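DNA repair protein RecO (Deinococcus radiodurans, PDB 1U5K) is probably involved in DNA repair and in recombination by the RecF pathway, and binds a zinc ion. Local coordinates at residues E85-R88 and Y89-H93; F116-S119 and L120-V123; P129-V132 and A133-S137; Q204-P207 and S208-P212. All coordinates share one frame; numbering follows the deposited sequence.

Contact 1. Residues E85-R88 and Y89-H93; sequences EPER and YAFAH
The N-terminal turn of helix 86-102 opens with Glu85 at the N-cap position, whose carbonyl O receives the amide of Tyr89 (Tyr89 N to Glu85 O 2.8 Å) in a nearly straight bond of 176°. Pro86 follows in the first turn, where its lack of an amide proton costs the helix nothing, and its O accepts from Ala90 N. The bond from Phe91 N to Glu87 O is weak, at 3.3 Å, whereas Ala92 N meets Arg88 O at 3.0 Å. On one flank Glu87 and Phe91 run alongside each other in the same direction. The methylene CG of Glu87 lies 4.1 Å from Phe91 CE1, while Phe91 CD1 comes to 3.3 Å from Glu87 O. With CG anti to its carbonyl carbon (chi1 -74°), the Phe91 ring leans back over the preceding turn and reaches Pro129, Glu130 and Ala133 of helix 129-141. Were Phe91 replaced by an alanine, a gap would probably open between helices 86-102 and 129-141, and the CG methylene of Glu87 would lose its apolar neighbour. Arg88, extended from CG to NE, returns to the cap residue: its NE forms a salt bridge with Glu85 OE1 at 2.9 Å, arriving from above the carboxylate plane, and its NH1 bonds to Val123 O and Gln126 O. Consecutive i to i+4 amide bonds, begun by the carbonyl of the N-cap residue, are the signature of an alpha-helical N-terminus.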
loop_
_atom_site.group_PDB
_atom_site.type_symbol
_atom_site.label_atom_id
_atom_site.label_comp_id
_atom_site.label_asym_id
_atom_site.label_seq_id
_atom_site.Cartn_x
_atom_site.Cartn_y
_atom_site.Cartn_z
ATOM N N GLU A 85 -0.748 -4.939 -21.932
ATOM C CA GLU A 85 -0.701 -3.516 -22.234
ATOM C C GLU A 85 -0.737 -2.736 -20.911
ATOM O O GLU A 85 -1.615 -2.988 -20.086
ATOM C CB GLU A 85 -1.862 -3.108 -23.141
ATOM C CG GLU A 85 -1.938 -3.781 -24.504
ATOM C CD GLU A 85 -3.244 -3.475 -25.217
ATOM O OE1 GLU A 85 -3.847 -2.413 -24.950
ATOM O OE2 GLU A 85 -3.692 -4.295 -26.048
ATOM N N PRO A 86 0.202 -1.817 -20.686
ATOM C CA PRO A 86 0.335 -1.160 -19.378
ATOM C C PRO A 86 -0.916 -0.501 -18.787
ATOM O O PRO A 86 -1.139 -0.601 -17.579
ATOM C CB PRO A 86 1.442 -0.123 -19.598
ATOM C CG PRO A 86 2.218 -0.620 -20.775
ATOM C CD PRO A 86 1.253 -1.401 -21.634
ATOM N N GLU A 87 -1.721 0.164 -19.604
ATOM C CA GLU A 87 -2.939 0.791 -19.105
ATOM C C GLU A 87 -3.991 -0.230 -18.655
ATOM O O GLU A 87 -4.661 -0.059 -17.635
ATOM C CB GLU A 87 -3.543 1.753 -20.129
ATOM C CG GLU A 87 -4.885 2.288 -19.667
ATOM C CD GLU A 87 -5.484 3.367 -20.548
ATOM O OE1 GLU A 87 -5.767 3.057 -21.720
ATOM O OE2 GLU A 87 -5.689 4.496 -20.052
ATOM N N ARG A 88 -4.135 -1.294 -19.434
ATOM C CA ARG A 88 -5.034 -2.387 -19.112
ATOM C C ARG A 88 -4.542 -3.153 -17.892
ATOM O O ARG A 88 -5.327 -3.505 -17.024
ATOM C CB ARG A 88 -5.201 -3.305 -20.324
ATOM C CG ARG A 88 -5.753 -2.591 -21.563
ATOM C CD ARG A 88 -6.100 -3.505 -22.700
ATOM N NE ARG A 88 -6.521 -2.736 -23.862
ATOM C CZ ARG A 88 -7.743 -2.304 -24.113
ATOM N NH1 ARG A 88 -8.754 -2.592 -23.303
ATOM N NH2 ARG A 88 -7.945 -1.563 -25.196
ATOM N N TYR A 89 -3.250 -3.458 -17.831
ATOM C CA TYR A 89 -2.681 -4.090 -16.656
ATOM C C TYR A 89 -3.035 -3.313 -15.389
ATOM O O TYR A 89 -3.457 -3.912 -14.407
ATOM C CB TYR A 89 -1.165 -4.237 -16.789
ATOM C CG TYR A 89 -0.531 -5.077 -15.720
ATOM C CD1 TYR A 89 -0.173 -6.395 -15.969
ATOM C CD2 TYR A 89 -0.225 -4.536 -14.466
ATOM C CE1 TYR A 89 0.437 -7.160 -14.997
ATOM C CE2 TYR A 89 0.397 -5.292 -13.486
ATOM C CZ TYR A 89 0.736 -6.606 -13.774
ATOM O OH TYR A 89 1.341 -7.411 -12.830
ATOM N N ALA A 90 -2.898 -1.995 -15.439
ATOM C CA ALA A 90 -3.120 -1.119 -14.298
ATOM C C ALA A 90 -4.542 -1.232 -13.771
ATOM O O ALA A 90 -4.731 -1.271 -12.563
ATOM C CB ALA A 90 -2.765 0.335 -14.636
ATOM N N PHE A 91 -5.529 -1.295 -14.661
ATOM C CA PHE A 91 -6.925 -1.424 -14.275
ATOM C C PHE A 91 -7.282 -2.841 -13.820
ATOM O O PHE A 91 -8.047 -2.966 -12.865
ATOM C CB PHE A 91 -7.862 -0.843 -15.343
ATOM C CG PHE A 91 -7.864 0.662 -15.370
ATOM C CD1 PHE A 91 -7.347 1.362 -16.450
ATOM C CD2 PHE A 91 -8.334 1.391 -14.278
ATOM C CE1 PHE A 91 -7.272 2.761 -16.429
ATOM C CE2 PHE A 91 -8.303 2.777 -14.281
ATOM C CZ PHE A 91 -7.754 3.482 -15.351
ATOM N N ALA A 92 -6.729 -3.884 -14.444
ATOM C CA ALA A 92 -6.867 -5.255 -13.967
ATOM C C ALA A 92 -6.354 -5.343 -12.531
ATOM O O ALA A 92 -6.975 -5.958 -11.672
ATOM C CB ALA A 92 -6.117 -6.272 -14.866
ATOM N N HIS A 93 -5.205 -4.726 -12.282
ATOM C CA HIS A 93 -4.548 -4.751 -10.982
ATOM C C HIS A 93 -5.379 -4.034 -9.914
ATOM O O HIS A 93 -5.529 -4.536 -8.807
ATOM C CB HIS A 93 -3.195 -4.107 -11.176
ATOM C CG HIS A 93 -2.211 -4.300 -10.067
ATOM N ND1 HIS A 93 -2.228 -5.383 -9.217
ATOM C CD2 HIS A 93 -1.127 -3.567 -9.721
ATOM C CE1 HIS A 93 -1.210 -5.298 -8.381
ATOM N NE2 HIS A 93 -0.546 -4.189 -8.645
#

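Contact 2. Residues F116-S119 and L120-V123; sequences FAAS and LRGV
CG of Leu120 lies over one face of the Phe116 ring, its CD1 comes to 3.8 Å from Phe116 CE2, and the two side chains pass at a slant. The ring reaches this position because Phe116 CG stands anti to its backbone N (chi1 176°), which carries it along the helix side where Leu120 emerges one turn later. Farther round, the guanidinium of Arg121 lies across the preceding turn: one of its faces is turned to Ala118, with CA 3.5 Å from the plane, and NH2 comes within 3.6 Å of Ala118 CB. A bend at chi3 (-43°) folds the chain back over the two alanines, whose small methyls let the flat group settle close to the backbone. These are neighbours one turn apart in the alpha-helix 110-125, held by i to i+4 bonds from Leu120 N, Arg121 N, Gly122 N and Val123 N; Gly122 N to Ala118 O is the shortest, at 2.8 Å. The carbonyl of Phe116 takes a second donor besides Leu120 N, since Ser119 OG bonds to Phe116 O at 2.7 Å, in the carbonyl plane and on a lone pair, so the proton of this buried hydroxyl is used within the helix. A serine in place of Leu120 would probably leave that face of the Phe116 ring without its apolar cover and open a gap toward Ile11 and Ala92. Phe116 and Leu120 both touch Ile11 of strand 5-17, and Phe116 also meets Ile13, so the helix packs against the OB-family domain. Ser119 touches Met95 of helix 86-102 and Met136 of helix 129-141.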
loop_
_atom_site.group_PDB
_atom_site.type_symbol
_atom_site.label_atom_id
_atom_site.label_comp_id
_atom_site.label_asym_id
_atom_site.label_seq_id
_atom_site.Cartn_x
_atom_site.Cartn_y
_atom_site.Cartn_z
ATOM N N PHE A 116 -16.489 -10.191 -11.127
ATOM C CA PHE A 116 -15.051 -9.920 -11.177
ATOM C C PHE A 116 -14.387 -10.360 -12.490
ATOM O O PHE A 116 -13.630 -9.615 -13.117
ATOM C CB PHE A 116 -14.339 -10.537 -9.973
ATOM C CG PHE A 116 -12.859 -10.365 -10.023
ATOM C CD1 PHE A 116 -12.294 -9.138 -9.708
ATOM C CD2 PHE A 116 -12.047 -11.408 -10.397
ATOM C CE1 PHE A 116 -10.930 -8.958 -9.797
ATOM C CE2 PHE A 116 -10.688 -11.238 -10.475
ATOM C CZ PHE A 116 -10.128 -10.014 -10.179
ATOM N N ALA A 117 -14.665 -11.585 -12.914
ATOM C CA ALA A 117 -14.113 -12.123 -14.151
ATOM C C ALA A 117 -14.512 -11.244 -15.337
ATOM O O ALA A 117 -13.673 -10.914 -16.186
ATOM C CB ALA A 117 -14.558 -13.570 -14.357
ATOM N N ALA A 118 -15.756 -10.773 -15.338
ATOM C CA ALA A 118 -16.241 -9.915 -16.427
ATOM C C ALA A 118 -15.513 -8.578 -16.424
ATOM O O ALA A 118 -15.254 -8.000 -17.472
ATOM C CB ALA A 118 -17.747 -9.694 -16.309
ATOM N N SER A 119 -15.162 -8.091 -15.235
ATOM C CA SER A 119 -14.426 -6.846 -15.101
ATOM C C SER A 119 -13.078 -6.963 -15.782
ATOM O O SER A 119 -12.666 -6.041 -16.475
ATOM C CB SER A 119 -14.331 -6.387 -13.631
ATOM O OG SER A 119 -13.234 -6.959 -12.956
ATOM N N LEU A 120 -12.391 -8.081 -15.592
ATOM C CA LEU A 120 -11.125 -8.327 -16.264
ATOM C C LEU A 120 -11.256 -8.450 -17.787
ATOM O O LEU A 120 -10.442 -7.907 -18.520
ATOM C CB LEU A 120 -10.446 -9.575 -15.707
ATOM C CG LEU A 120 -10.006 -9.539 -14.243
ATOM C CD1 LEU A 120 -9.139 -10.745 -13.948
ATOM C CD2 LEU A 120 -9.333 -8.254 -13.815
ATOM N N ARG A 121 -12.254 -9.175 -18.269
ATOM C CA ARG A 121 -12.576 -9.206 -19.691
ATOM C C ARG A 121 -12.810 -7.807 -20.249
ATOM O O ARG A 121 -12.209 -7.437 -21.248
ATOM C CB ARG A 121 -13.804 -10.093 -19.923
ATOM C CG ARG A 121 -13.410 -11.553 -19.806
ATOM C CD ARG A 121 -14.428 -12.559 -20.305
ATOM N NE ARG A 121 -15.807 -12.292 -19.935
ATOM C CZ ARG A 121 -16.386 -12.722 -18.823
ATOM N NH1 ARG A 121 -15.706 -13.371 -17.880
ATOM N NH2 ARG A 121 -17.660 -12.436 -18.635
ATOM N N GLY A 122 -13.668 -7.021 -19.606
ATOM C CA GLY A 122 -13.886 -5.635 -19.981
ATOM C C GLY A 122 -12.649 -4.764 -20.042
ATOM O O GLY A 122 -12.492 -3.977 -20.976
ATOM N N VAL A 123 -11.769 -4.879 -19.050
ATOM C CA VAL A 123 -10.547 -4.090 -19.025
ATOM C C VAL A 123 -9.631 -4.569 -20.143
ATOM O O VAL A 123 -8.868 -3.794 -20.716
ATOM C CB VAL A 123 -9.852 -4.192 -17.653
ATOM C CG1 VAL A 123 -8.387 -3.831 -17.716
ATOM C CG2 VAL A 123 -10.580 -3.332 -16.629
#

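Contact 3. Residues P129-V132 and A133-S137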
loop_
_atom_site.group_PDB
_atom_site.type_symbol
_atom_site.label_atom_id
_atom_site.label_comp_id
_atom_site.label_asym_id
_atom_site.label_seq_id
_atom_site.Cartn_x
_atom_site.Cartn_y
_atom_site.Cartn_z
ATOM N N PRO A 129 -10.985 1.308 -20.496
ATOM C CA PRO A 129 -10.848 0.444 -19.320
ATOM C C PRO A 129 -11.043 1.179 -17.998
ATOM O O PRO A 129 -11.574 0.522 -17.108
ATOM C CB PRO A 129 -9.476 -0.202 -19.485
ATOM C CG PRO A 129 -8.758 0.722 -20.333
ATOM C CD PRO A 129 -9.751 1.319 -21.308
ATOM N N GLU A 130 -10.737 2.470 -17.894
ATOM C CA GLU A 130 -11.039 3.204 -16.670
ATOM C C GLU A 130 -12.535 3.116 -16.382
ATOM O O GLU A 130 -12.939 2.902 -15.233
ATOM C CB GLU A 130 -10.608 4.674 -16.712
ATOM C CG GLU A 130 -10.884 5.350 -15.375
ATOM C CD GLU A 130 -10.705 6.849 -15.367
ATOM O OE1 GLU A 130 -10.710 7.406 -16.475
ATOM O OE2 GLU A 130 -10.538 7.481 -14.295
ATOM N N TRP A 131 -13.350 3.271 -17.425
ATOM C CA TRP A 131 -14.795 3.285 -17.262
ATOM C C TRP A 131 -15.296 1.895 -16.858
ATOM O O TRP A 131 -16.212 1.763 -16.038
ATOM C CB TRP A 131 -15.552 3.813 -18.488
ATOM C CG TRP A 131 -17.011 3.962 -18.215
ATOM C CD1 TRP A 131 -18.022 3.308 -18.837
ATOM C CD2 TRP A 131 -17.624 4.795 -17.226
ATOM N NE1 TRP A 131 -19.226 3.667 -18.285
ATOM C CE2 TRP A 131 -19.015 4.592 -17.303
ATOM C CE3 TRP A 131 -17.138 5.703 -16.276
ATOM C CZ2 TRP A 131 -19.925 5.244 -16.466
ATOM C CZ3 TRP A 131 -18.024 6.311 -15.428
ATOM C CH2 TRP A 131 -19.408 6.111 -15.552
ATOM N N VAL A 132 -14.715 0.854 -17.443
ATOM C CA VAL A 132 -15.049 -0.506 -17.016
ATOM C C VAL A 132 -14.796 -0.632 -15.510
ATOM O O VAL A 132 -15.639 -1.130 -14.763
ATOM C CB VAL A 132 -14.266 -1.565 -17.807
ATOM C CG1 VAL A 132 -14.586 -2.978 -17.361
ATOM C CG2 VAL A 132 -14.570 -1.472 -19.309
ATOM N N ALA A 133 -13.639 -0.167 -15.056
ATOM C CA ALA A 133 -13.275 -0.329 -13.651
ATOM C C ALA A 133 -14.170 0.476 -12.718
ATOM O O ALA A 133 -14.558 -0.047 -11.676
ATOM C CB ALA A 133 -11.801 0.007 -13.428
ATOM N N LEU A 134 -14.521 1.710 -13.079
ATOM C CA LEU A 134 -15.488 2.494 -12.327
ATOM C C LEU A 134 -16.806 1.753 -12.172
ATOM O O LEU A 134 -17.330 1.574 -11.071
ATOM C CB LEU A 134 -15.729 3.892 -12.900
ATOM C CG LEU A 134 -14.796 4.949 -12.341
ATOM C CD1 LEU A 134 -14.949 6.213 -13.147
ATOM C CD2 LEU A 134 -14.935 5.196 -10.829
ATOM N N VAL A 135 -17.323 1.281 -13.294
ATOM C CA VAL A 135 -18.622 0.633 -13.329
ATOM C C VAL A 135 -18.634 -0.643 -12.501
ATOM O O VAL A 135 -19.547 -0.858 -11.715
ATOM C CB VAL A 135 -19.070 0.367 -14.775
ATOM C CG1 VAL A 135 -20.259 -0.558 -14.809
ATOM C CG2 VAL A 135 -19.385 1.685 -15.429
ATOM N N MET A 136 -17.589 -1.447 -12.654
ATOM C CA MET A 136 -17.502 -2.764 -12.056
ATOM C C MET A 136 -17.226 -2.644 -10.561
ATOM O O MET A 136 -17.808 -3.362 -9.752
ATOM C CB MET A 136 -16.411 -3.578 -12.758
ATOM C CG MET A 136 -16.763 -3.868 -14.220
ATOM S SD MET A 136 -18.248 -4.836 -14.392
ATOM C CE MET A 136 -17.651 -6.346 -14.116
ATOM N N SER A 137 -16.373 -1.700 -10.189
ATOM C CA SER A 137 -16.110 -1.477 -8.777
ATOM C C SER A 137 -17.373 -1.037 -8.008
ATOM O O SER A 137 -17.703 -1.597 -6.948
ATOM C CB SER A 137 -14.811 -0.658 -8.647
ATOM O OG SER A 137 -15.120 0.703 -8.854
#
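Trp131 and Val135, one turn apart on the alpha-helix 129-141, form the tightly packed part of this contact. The methyl CG2 of Val135 sits over one face of the indole in a CH-pi contact, 3.7 Å from the centroid of the five-membered ring and 24° off its normal. That methyl also approaches Trp131 CE2 to 3.5 Å. Trp131 CG is anti to its backbone N (chi1 -173°), an orientation that swings the indole along the helix toward the following turn. Leu134 crosses the tryptophan at about a right angle, its CD1 3.8 Å from Trp131 CZ3 at the six-membered ring. Phe189, Pro205 and Val206 add further packing round the indole, and its NE1 proton is spent on Ser201 O. Round the helix, Val132 and Met136 run side by side with CG1 of Val132 3.9 Å from Met136 CG; two bends, at chi2 and chi3, turn the methionine end away to Leu115, Ala118 and Ser119 of helix 110-125. Ala133, with only a methyl to offer, lets Phe91 and Met95 of helix 86-102 come close. The looser side is that of Glu130, which is partly exposed and whose side chain makes no close approach to the next turn. Instead its extended chain carries the carboxylate to helix 211-225, where OE1 forms a salt bridge with Arg211 and OE2 accepts from Trp215 NE1. Its backbone stays in the regular i to i+4 pattern, with Leu134 N bonded to Glu130 O at 2.9 Å and 167°.

Contact 4. Residues Q204-P207 and S208-P212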
loop_
_atom_site.group_PDB
_atom_site.type_symbol
_atom_site.label_atom_id
_atom_site.label_comp_id
_atom_site.label_asym_id
_atom_site.label_seq_id
_atom_site.Cartn_x
_atom_site.Cartn_y
_atom_site.Cartn_z
ATOM N N GLN A 204 -23.287 4.548 -21.052
ATOM C CA GLN A 204 -23.359 5.927 -20.587
ATOM C C GLN A 204 -22.132 6.409 -19.831
ATOM O O GLN A 204 -22.263 6.786 -18.664
ATOM C CB GLN A 204 -24.562 6.093 -19.653
ATOM C CG GLN A 204 -25.855 5.459 -20.138
ATOM C CD GLN A 204 -27.088 6.315 -19.887
ATOM O OE1 GLN A 204 -26.991 7.450 -19.408
ATOM N NE2 GLN A 204 -28.256 5.774 -20.228
ATOM N N PRO A 205 -20.961 6.455 -20.457
ATOM C CA PRO A 205 -19.769 6.883 -19.722
ATOM C C PRO A 205 -19.873 8.313 -19.190
ATOM O O PRO A 205 -20.458 9.187 -19.825
ATOM C CB PRO A 205 -18.638 6.765 -20.751
ATOM C CG PRO A 205 -19.318 6.800 -22.095
ATOM C CD PRO A 205 -20.655 6.163 -21.871
ATOM N N VAL A 206 -19.311 8.541 -18.008
ATOM C CA VAL A 206 -19.202 9.872 -17.441
ATOM C C VAL A 206 -17.920 10.431 -18.036
ATOM O O VAL A 206 -16.944 9.696 -18.199
ATOM C CB VAL A 206 -19.168 9.806 -15.901
ATOM C CG1 VAL A 206 -18.583 11.054 -15.273
ATOM C CG2 VAL A 206 -20.567 9.563 -15.359
ATOM N N PRO A 207 -17.931 11.706 -18.409
ATOM C CA PRO A 207 -16.749 12.329 -19.002
ATOM C C PRO A 207 -15.585 12.310 -18.027
ATOM O O PRO A 207 -15.770 12.361 -16.812
ATOM C CB PRO A 207 -17.170 13.781 -19.241
ATOM C CG PRO A 207 -18.626 13.800 -19.131
ATOM C CD PRO A 207 -19.081 12.623 -18.348
ATOM N N SER A 208 -14.390 12.304 -18.603
ATOM C CA SER A 208 -13.155 12.098 -17.871
ATOM C C SER A 208 -12.983 13.157 -16.783
ATOM O O SER A 208 -12.452 12.872 -15.704
ATOM C CB SER A 208 -11.991 12.079 -18.871
ATOM O OG SER A 208 -10.754 12.155 -18.189
ATOM N N ALA A 209 -13.449 14.372 -17.063
ATOM C CA ALA A 209 -13.322 15.467 -16.114
ATOM C C ALA A 209 -14.085 15.147 -14.833
ATOM O O ALA A 209 -13.658 15.581 -13.776
ATOM C CB ALA A 209 -13.836 16.779 -16.708
ATOM N N ASP A 210 -15.204 14.431 -14.919
ATOM C CA ASP A 210 -16.019 14.108 -13.752
ATOM C C ASP A 210 -15.644 12.831 -13.001
ATOM O O ASP A 210 -16.205 12.528 -11.948
ATOM C CB ASP A 210 -17.493 14.034 -14.145
ATOM C CG ASP A 210 -18.051 15.376 -14.584
ATOM O OD1 ASP A 210 -17.714 16.422 -13.991
ATOM O OD2 ASP A 210 -18.826 15.466 -15.555
ATOM N N ARG A 211 -14.646 12.115 -13.494
ATOM C CA ARG A 211 -14.316 10.827 -12.908
ATOM C C ARG A 211 -13.579 10.890 -11.573
ATOM O O ARG A 211 -13.868 10.053 -10.724
ATOM C CB ARG A 211 -13.587 9.950 -13.915
ATOM C CG ARG A 211 -14.469 9.488 -15.048
ATOM C CD ARG A 211 -13.716 8.651 -16.045
ATOM N NE ARG A 211 -14.518 8.474 -17.243
ATOM C CZ ARG A 211 -14.221 7.703 -18.280
ATOM N NH1 ARG A 211 -13.096 7.009 -18.297
ATOM N NH2 ARG A 211 -15.092 7.600 -19.276
ATOM N N PRO A 212 -12.650 11.820 -11.365
ATOM C CA PRO A 212 -11.997 11.924 -10.053
ATOM C C PRO A 212 -13.011 11.989 -8.909
ATOM O O PRO A 212 -12.783 11.348 -7.885
ATOM C CB PRO A 212 -11.117 13.175 -10.191
ATOM C CG PRO A 212 -10.778 13.178 -11.656
ATOM C CD PRO A 212 -12.076 12.775 -12.326
#
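Two hydrogen bonds from one side chain to one carbonyl dominate the polar part: Arg211 grips Val206 O side-on, with NE at 2.9 Å from Val206 O and NH2 at 3.0 Å from the same oxygen. The acceptor lies within a few degrees of the guanidinium plane, at its edge, and the NH2 approach is nearly along the carbonyl axis. Arg211 achieves this with a chain extended from CG to NE, after a first torsion that sets CG anti to its carbonyl carbon (chi1 -69°). Among backbone bonds, Asp210 N donates to Pro207 O at 2.9 Å from above the carbonyl plane, closing an i to i+3 turn consistent with the 3-10 segment 208-210. Van der Waals contacts accompany these bonds. The methyl CG1 of Val206 meets Asp210 CB at 3.4 Å, the two side chains crossing at about a right angle, while Pro207 lies alongside Asp210, its CG 4.0 Å from Asp210 OD2. Pro205 CB comes to 3.9 Å from Arg211 NH2. The guanidinium charge is balanced beyond the bend, where NH2 forms a salt bridge with Asp128 OD2. The loop thus leaves helix 198-203, turns through the 3-10 segment and enters helix 211-225, with Arg211 packed against Trp131 and Leu134 of helix 129-141.

Contacts 1, 2 and 3 form a continuous cluster of three helices. The centres of contacts 2 and 3 are about 9 Å apart, and Val132 CG1 packs at 3.7 Å from Ser119 O. Contact 1 joins both: Ala92 CA lies 3.9 Å from Leu120 CD2 of contact 2, and Glu87 OE1 comes to 4.0 Å from Pro129 CG of contact 3. Contact 4 adjoins contact 3 alone, where Trp131 CZ2 packs at 3.6 Å from Gln204 O; its nearest atoms are about 7 Å from contact 1 and about 11 Å from contact 2. All four lie away from the zinc site of Cys153, Cys156, Cys173 and Cys176.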